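Local structure of probable arylamine n-acetyl transferase (Mycobacterium abscessus, 4GUZ) at residues A[16-19]-A[20-24]. The protein probably transfers an acetyl group from acetyl-coenzyme A to arylamine substrates, as an arylamine N-acetyltransferase. Residues are numbered along the deposited sequence; the frame is centred on the assembly and turned at random.
Sequences DEYL and AFIGF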
loop_
_atom_site.group_PDB
_atom_site.type_symbol
_atom_site.label_atom_id
_atom_site.label_comp_id
_atom_site.label_asym_id
_atom_site.label_seq_id
_atom_site.Cartn_x
_atom_site.Cartn_y
_atom_site.Cartn_z
ATOM N N ASP A 16 3.228 2.108 -20.836
ATOM C CA ASP A 16 2.236 3.100 -21.298
ATOM C C ASP A 16 0.872 2.853 -20.685
ATOM O O ASP A 16 0.176 3.803 -20.341
ATOM C CB ASP A 16 2.105 3.103 -22.837
ATOM C CG ASP A 16 3.339 3.565 -23.596
ATOM O OD1 ASP A 16 4.077 4.432 -23.067
ATOM O OD2 ASP A 16 3.540 3.095 -24.739
ATOM N N GLU A 17 0.488 1.577 -20.567
ATOM C CA GLU A 17 -0.790 1.151 -19.997
ATOM C C GLU A 17 -0.885 1.543 -18.515
ATOM O O GLU A 17 -1.923 2.035 -18.070
ATOM C CB GLU A 17 -0.941 -0.355 -20.156
ATOM C CG GLU A 17 -2.367 -0.832 -19.983
ATOM C CD GLU A 17 -2.544 -2.333 -19.907
ATOM O OE1 GLU A 17 -1.633 -3.089 -20.321
ATOM O OE2 GLU A 17 -3.630 -2.751 -19.452
ATOM N N TYR A 18 0.204 1.324 -17.768
ATOM C CA TYR A 18 0.252 1.667 -16.349
ATOM C C TYR A 18 0.114 3.177 -16.181
ATOM O O TYR A 18 -0.670 3.615 -15.339
ATOM C CB TYR A 18 1.554 1.143 -15.682
ATOM C CG TYR A 18 1.764 1.710 -14.288
ATOM C CD1 TYR A 18 1.257 1.060 -13.166
ATOM C CD2 TYR A 18 2.395 2.938 -14.101
ATOM C CE1 TYR A 18 1.387 1.609 -11.892
ATOM C CE2 TYR A 18 2.503 3.512 -12.835
ATOM C CZ TYR A 18 2.027 2.824 -11.730
ATOM O OH TYR A 18 2.146 3.369 -10.481
ATOM N N LEU A 19 0.875 3.966 -16.970
ATOM C CA LEU A 19 0.876 5.429 -16.847
ATOM C C LEU A 19 -0.472 6.038 -17.224
ATOM O O LEU A 19 -0.890 7.000 -16.587
ATOM C CB LEU A 19 2.011 6.067 -17.657
ATOM C CG LEU A 19 3.432 5.660 -17.218
ATOM C CD1 LEU A 19 4.489 6.148 -18.224
ATOM C CD2 LEU A 19 3.761 6.173 -15.822
ATOM N N ALA A 20 -1.164 5.464 -18.223
ATOM C CA ALA A 20 -2.485 5.939 -18.625
ATOM C C ALA A 20 -3.494 5.664 -17.498
ATOM O O ALA A 20 -4.309 6.530 -17.179
ATOM C CB ALA A 20 -2.923 5.255 -19.916
ATOM N N PHE A 21 -3.387 4.476 -16.862
ATOM C CA PHE A 21 -4.254 4.049 -15.759
ATOM C C PHE A 21 -4.144 4.975 -14.543
ATOM O O PHE A 21 -5.159 5.276 -13.922
ATOM C CB PHE A 21 -3.920 2.616 -15.322
ATOM C CG PHE A 21 -4.963 2.020 -14.401
ATOM C CD1 PHE A 21 -6.058 1.333 -14.916
ATOM C CD2 PHE A 21 -4.845 2.140 -13.018
ATOM C CE1 PHE A 21 -7.019 0.782 -14.065
ATOM C CE2 PHE A 21 -5.814 1.592 -12.168
ATOM C CZ PHE A 21 -6.889 0.912 -12.701
ATOM N N ILE A 22 -2.917 5.376 -14.187
ATOM C CA ILE A 22 -2.669 6.225 -13.019
ATOM C C ILE A 22 -2.792 7.712 -13.395
ATOM O O ILE A 22 -2.589 8.584 -12.553
ATOM C CB ILE A 22 -1.315 5.889 -12.318
ATOM C CG1 ILE A 22 -0.073 6.233 -13.193
ATOM C CG2 ILE A 22 -1.287 4.442 -11.824
ATOM C CD1 ILE A 22 1.108 6.853 -12.355
ATOM N N GLY A 23 -3.181 7.986 -14.638
ATOM C CA GLY A 23 -3.382 9.347 -15.133
ATOM C C GLY A 23 -2.111 10.159 -15.207
ATOM O O GLY A 23 -2.138 11.377 -15.000
ATOM N N PHE A 24 -0.985 9.491 -15.481
ATOM C CA PHE A 24 0.301 10.160 -15.622
ATOM C C PHE A 24 0.511 10.589 -17.074
ATOM O O PHE A 24 0.302 9.795 -17.996
ATOM C CB PHE A 24 1.455 9.243 -15.178
ATOM C CG PHE A 24 2.829 9.869 -15.242
ATOM C CD1 PHE A 24 3.428 10.388 -14.101
ATOM C CD2 PHE A 24 3.541 9.916 -16.444
ATOM C CE1 PHE A 24 4.702 10.959 -14.158
ATOM C CE2 PHE A 24 4.795 10.524 -16.507
ATOM C CZ PHE A 24 5.377 11.018 -15.357
#
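Ile-22 lays its CG2 methyl over one face of the Tyr-18 ring, a CH-pi contact in which CG2 lies 4.0 Å from the centroid of that ring and 25° off its normal, displaced toward the rim that carries OH. The branched isoleucine reaches the flat ring a second time, with CD1 of Ile-22 3.7 Å from CE2 of Tyr-18. Its chi1 of 67° puts CG1 between the backbone N and carbonyl carbon and CG2 beside the N; the further turn about CG1, chi2 140°, carries CD1 to the tyrosine. The Leu-19 and Phe-24 side chains run alongside each other in the same direction, and Leu-19 CD2 stands 3.8 Å from Phe-24 CD2; the leucine methyl also sits at the edge of the Tyr-18 ring, in its plane.

Backbone bonds hold these groups in place. Ala-20 N, Phe-21 N and Ile-22 N bond to the carbonyls of Asp-16, Glu-17 and Tyr-18, the last with Ile-22 N 3.1 Å from Tyr-18 O. Small Ala-20 suits the exposed side of this turn. The helix then closes in a Schellman motif: Phe-24 N reaches back to Leu-19 O at 2.7 Å, and Gly-23 N to Ala-20 O at 3.1 Å. Gly-23 has a positive phi, which glycine adopts readily because it lacks a beta carbon.

Polar ends look elsewhere. Asp-16 OD1 forms a salt bridge with Arg-28 NH2, and Glu-17 OE1 with Arg-72 NH1 of helix 63-72. Tyr-18 OH and His-42 ND1 share a hydrogen bond, giving the hydroxyl of this buried tyrosine a partner on helix 32-45.

This helix end is therefore amphipathic: its acidic residues pair with outlying arginines on the more exposed side, Tyr-18 packs on helix 79-92, and the Schellman turn brings Phe-24 back beside Leu-19, both against Leu-38 of helix 32-45.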